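Local coordinates for protein putative peptidyl-arginine deiminase (Chlorobium tepidum, PDB 1XKN) that probably hydrolyses a guanidinium group, as an agmatine or protein-arginine deiminase of the Porphyromonas-type peptidyl-arginine deiminase family, at residues Y277-Y290 / I331-E343. Sequence-based numbering, arbitrary orientation.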
# COMPACT_ATOMS: atom_id res chain seq x y z
N TYR A 277 21.92 3.64 -5.64
CA TYR A 277 22.20 5.03 -5.28
C TYR A 277 23.13 4.97 -4.07
O TYR A 277 22.89 4.18 -3.15
CB TYR A 277 20.94 5.82 -4.92
CG TYR A 277 21.24 7.29 -4.73
CD1 TYR A 277 21.58 8.10 -5.81
CD2 TYR A 277 21.24 7.87 -3.45
CE1 TYR A 277 21.91 9.44 -5.63
CE2 TYR A 277 21.58 9.21 -3.26
CZ TYR A 277 21.91 9.99 -4.36
OH TYR A 277 22.25 11.31 -4.19
N ASP A 278 24.17 5.79 -4.08
CA ASP A 278 25.15 5.79 -2.99
C ASP A 278 25.75 4.39 -2.83
O ASP A 278 26.16 4.01 -1.74
CB ASP A 278 24.51 6.26 -1.68
CG ASP A 278 24.42 7.77 -1.57
OD1 ASP A 278 24.96 8.47 -2.46
OD2 ASP A 278 23.82 8.27 -0.59
N GLY A 279 25.78 3.64 -3.93
CA GLY A 279 26.33 2.30 -3.91
C GLY A 279 25.47 1.28 -3.19
O GLY A 279 25.94 0.19 -2.86
N GLU A 280 24.20 1.62 -2.95
CA GLU A 280 23.29 0.72 -2.26
C GLU A 280 22.14 0.27 -3.16
O GLU A 280 21.57 1.07 -3.91
CB GLU A 280 22.71 1.40 -1.02
CG GLU A 280 23.74 2.09 -0.14
CD GLU A 280 23.15 2.67 1.13
OE1 GLU A 280 21.94 3.01 1.14
OE2 GLU A 280 23.89 2.80 2.13
N ARG A 281 21.80 -1.01 -3.08
CA ARG A 281 20.71 -1.57 -3.86
C ARG A 281 19.40 -1.04 -3.28
O ARG A 281 19.20 -1.06 -2.06
CB ARG A 281 20.75 -3.11 -3.78
CG ARG A 281 19.70 -3.84 -4.62
CD ARG A 281 19.94 -3.61 -6.11
NE ARG A 281 19.04 -4.39 -6.96
CZ ARG A 281 19.21 -5.67 -7.28
NH1 ARG A 281 20.26 -6.35 -6.81
NH2 ARG A 281 18.35 -6.28 -8.08
N LEU A 282 18.52 -0.55 -4.15
CA LEU A 282 17.23 -0.01 -3.73
C LEU A 282 16.14 -1.03 -4.07
O LEU A 282 16.23 -1.75 -5.06
CB LEU A 282 16.96 1.32 -4.44
CG LEU A 282 18.08 2.36 -4.31
CD1 LEU A 282 17.62 3.69 -4.91
CD2 LEU A 282 18.46 2.54 -2.85
N PRO A 283 15.08 -1.10 -3.24
CA PRO A 283 13.97 -2.04 -3.43
C PRO A 283 12.95 -1.68 -4.51
O PRO A 283 11.74 -1.67 -4.26
CB PRO A 283 13.34 -2.10 -2.04
CG PRO A 283 13.49 -0.69 -1.57
CD PRO A 283 14.89 -0.30 -2.01
N ALA A 284 13.44 -1.41 -5.71
CA ALA A 284 12.57 -1.06 -6.83
C ALA A 284 11.74 -2.27 -7.26
O ALA A 284 12.28 -3.35 -7.48
CB ALA A 284 13.42 -0.58 -8.01
N SER A 285 10.43 -2.08 -7.38
CA SER A 285 9.55 -3.17 -7.78
C SER A 285 8.24 -2.69 -8.38
O SER A 285 7.59 -1.80 -7.84
CB SER A 285 9.25 -4.07 -6.59
OG SER A 285 8.32 -5.08 -6.96
N TYR A 286 7.86 -3.29 -9.50
CA TYR A 286 6.61 -2.93 -10.16
C TYR A 286 5.40 -3.42 -9.37
O TYR A 286 4.29 -2.98 -9.63
CB TYR A 286 6.56 -3.52 -11.57
CG TYR A 286 7.68 -3.04 -12.47
CD1 TYR A 286 7.87 -1.69 -12.74
CD2 TYR A 286 8.56 -3.95 -13.05
CE1 TYR A 286 8.90 -1.25 -13.56
CE2 TYR A 286 9.60 -3.53 -13.87
CZ TYR A 286 9.77 -2.18 -14.12
OH TYR A 286 10.80 -1.76 -14.93
N ALA A 287 5.62 -4.32 -8.42
CA ALA A 287 4.51 -4.83 -7.62
C ALA A 287 4.00 -3.74 -6.68
O ALA A 287 2.91 -3.86 -6.12
CB ALA A 287 4.94 -6.05 -6.82
N ASN A 288 4.80 -2.69 -6.49
CA ASN A 288 4.41 -1.61 -5.60
C ASN A 288 3.54 -0.58 -6.33
O ASN A 288 3.76 0.62 -6.23
CB ASN A 288 5.66 -0.95 -5.00
CG ASN A 288 5.40 -0.37 -3.61
OD1 ASN A 288 5.14 -1.10 -2.65
ND2 ASN A 288 5.47 0.95 -3.51
N PHE A 289 2.55 -1.09 -7.07
CA PHE A 289 1.62 -0.25 -7.82
C PHE A 289 0.40 0.02 -6.95
O PHE A 289 0.19 -0.62 -5.92
CB PHE A 289 1.19 -0.96 -9.11
CG PHE A 289 0.47 -2.27 -8.89
CD1 PHE A 289 -0.89 -2.30 -8.57
CD2 PHE A 289 1.15 -3.48 -9.00
CE1 PHE A 289 -1.55 -3.51 -8.36
CE2 PHE A 289 0.50 -4.70 -8.79
CZ PHE A 289 -0.86 -4.71 -8.47
N TYR A 290 -0.42 0.99 -7.36
CA TYR A 290 -1.62 1.32 -6.61
C TYR A 290 -2.83 1.28 -7.54
O TYR A 290 -2.80 1.85 -8.63
CB TYR A 290 -1.51 2.71 -5.98
CG TYR A 290 -2.78 3.14 -5.27
CD1 TYR A 290 -3.26 2.44 -4.16
CD2 TYR A 290 -3.50 4.25 -5.71
CE1 TYR A 290 -4.43 2.83 -3.51
CE2 TYR A 290 -4.67 4.66 -5.06
CZ TYR A 290 -5.12 3.95 -3.96
OH TYR A 290 -6.27 4.35 -3.32
N ILE A 331 12.12 6.11 -4.88
CA ILE A 331 12.61 4.84 -4.34
C ILE A 331 13.80 4.94 -3.38
O ILE A 331 14.11 3.99 -2.66
CB ILE A 331 12.92 3.84 -5.49
CG1 ILE A 331 12.99 2.41 -4.94
CG2 ILE A 331 14.22 4.20 -6.17
CD1 ILE A 331 11.71 1.95 -4.25
N TRP A 332 14.47 6.09 -3.37
CA TRP A 332 15.60 6.30 -2.47
C TRP A 332 15.03 6.32 -1.05
O TRP A 332 15.76 6.14 -0.07
CB TRP A 332 16.30 7.63 -2.80
CG TRP A 332 17.45 8.01 -1.89
CD1 TRP A 332 17.71 9.26 -1.39
CD2 TRP A 332 18.51 7.16 -1.42
NE1 TRP A 332 18.86 9.23 -0.63
CE2 TRP A 332 19.37 7.96 -0.63
CE3 TRP A 332 18.82 5.81 -1.58
CZ2 TRP A 332 20.51 7.45 0.00
CZ3 TRP A 332 19.95 5.29 -0.96
CH2 TRP A 332 20.79 6.12 -0.17
N GLY A 333 13.72 6.53 -0.95
CA GLY A 333 13.05 6.54 0.34
C GLY A 333 12.76 5.11 0.79
O GLY A 333 12.27 4.88 1.90
N LEU A 334 13.05 4.16 -0.10
CA LEU A 334 12.88 2.73 0.13
C LEU A 334 11.44 2.24 0.02
O LEU A 334 11.08 1.18 0.55
CB LEU A 334 13.49 2.34 1.48
CG LEU A 334 14.91 2.87 1.72
CD1 LEU A 334 15.40 2.43 3.09
CD2 LEU A 334 15.86 2.38 0.63
N GLY A 335 10.62 3.01 -0.69
CA GLY A 335 9.22 2.67 -0.91
C GLY A 335 8.77 3.44 -2.13
O GLY A 335 9.40 4.43 -2.50
N ALA A 336 7.68 3.00 -2.77
CA ALA A 336 7.18 3.67 -3.96
C ALA A 336 5.68 4.02 -3.90
O ALA A 336 5.16 4.30 -2.82
CB ALA A 336 7.47 2.82 -5.20
N ILE A 337 5.00 3.99 -5.04
CA ILE A 337 3.59 4.35 -5.11
C ILE A 337 2.66 3.66 -4.10
O ILE A 337 1.89 4.33 -3.41
CB ILE A 337 3.01 4.14 -6.53
CG1 ILE A 337 3.91 4.83 -7.56
CG2 ILE A 337 1.60 4.72 -6.61
CD1 ILE A 337 4.07 6.33 -7.35
N HIS A 338 2.72 2.34 -4.02
CA HIS A 338 1.84 1.65 -3.08
C HIS A 338 2.14 2.05 -1.64
O HIS A 338 1.23 2.19 -0.81
CB HIS A 338 1.95 0.13 -3.22
CG HIS A 338 0.81 -0.61 -2.59
ND1 HIS A 338 0.95 -1.41 -1.48
CD2 HIS A 338 -0.51 -0.63 -2.90
CE1 HIS A 338 -0.23 -1.89 -1.13
NE2 HIS A 338 -1.13 -1.44 -1.98
N CYS A 339 3.42 2.25 -1.34
CA CYS A 339 3.85 2.62 0.01
C CYS A 339 3.38 3.99 0.47
O CYS A 339 3.17 4.21 1.66
CB CYS A 339 5.37 2.56 0.11
SG CYS A 339 6.09 0.92 -0.07
N VAL A 340 3.21 4.92 -0.46
CA VAL A 340 2.80 6.27 -0.08
C VAL A 340 1.30 6.54 -0.20
O VAL A 340 0.85 7.67 0.01
CB VAL A 340 3.57 7.34 -0.90
CG1 VAL A 340 5.06 7.19 -0.64
CG2 VAL A 340 3.26 7.20 -2.39
N THR A 341 0.53 5.51 -0.49
CA THR A 341 -0.91 5.66 -0.64
C THR A 341 -1.71 4.73 0.26
O THR A 341 -1.18 3.77 0.81
CB THR A 341 -1.34 5.31 -2.08
OG1 THR A 341 -0.93 3.96 -2.38
CG2 THR A 341 -0.69 6.25 -3.08
N HIS A 342 -2.98 5.06 0.44
CA HIS A 342 -3.90 4.20 1.16
C HIS A 342 -5.29 4.57 0.73
O HIS A 342 -5.74 5.71 0.88
CB HIS A 342 -3.80 4.30 2.68
CG HIS A 342 -4.27 3.06 3.38
ND1 HIS A 342 -5.54 2.56 3.21
CD2 HIS A 342 -3.61 2.16 4.14
CE1 HIS A 342 -5.64 1.40 3.84
NE2 HIS A 342 -4.48 1.13 4.41
N GLU A 343 -5.97 3.59 0.16
CA GLU A 343 -7.31 3.82 -0.32
C GLU A 343 -8.30 3.96 0.82
O GLU A 343 -8.05 3.55 1.96
CB GLU A 343 -7.75 2.66 -1.22
CG GLU A 343 -7.99 1.32 -0.50
CD GLU A 343 -6.72 0.53 -0.22
OE1 GLU A 343 -5.61 1.05 -0.46
OE2 GLU A 343 -6.84 -0.62 0.25
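The hairpin end of 277-290, closed by the type I' turn from Tyr277 to Glu280, packs Tyr277 and Leu282 against Trp332 of 331-343 in this member of the Porphyromonas-type peptidyl-arginine deiminase family. Trp332 receives the edge of Tyr277 in a T-shaped stack: CD2 of Tyr277 lies 3.4 Å from CE2 of Trp332, with the planes at 68°. With chi1 at -172°, which sets CG of Tyr277 opposite its backbone N, the phenol reaches that indole face. Leu282 meets the same indole at its edge, CD2 standing 3.5 Å from Trp332 CE3, while its other methyl, CD1, packs on Ile331 CG2. Pro283 continues the apolar run, its CD 3.9 Å from Leu334 CD2. The backbones share a single hydrogen bond, at Asn288, the centre of an inverse gamma turn, whose O accepts from His338 N (3.0 Å). Beyond it, Thr341 CB sits over the face of the Tyr290 ring in a CH-pi contact, 4.0 Å from the centroid, and Tyr290 OH comes to 3.1 Å from Glu343 CB. The buried polar ends find partners in the surrounding fold: Tyr290 OH with Thr18, the His338 ring with Glu11 and Asp219, and the Glu343 carboxylate in a salt bridge with Arg96. Helix 36-50 packs on Tyr290 and Ile337, strand 295-300 touches Phe289, Ala336 and Ile337, and His342 and Glu343 lie in strand 342-345, antiparallel to 15-21 at the edge of its sheet within this chain.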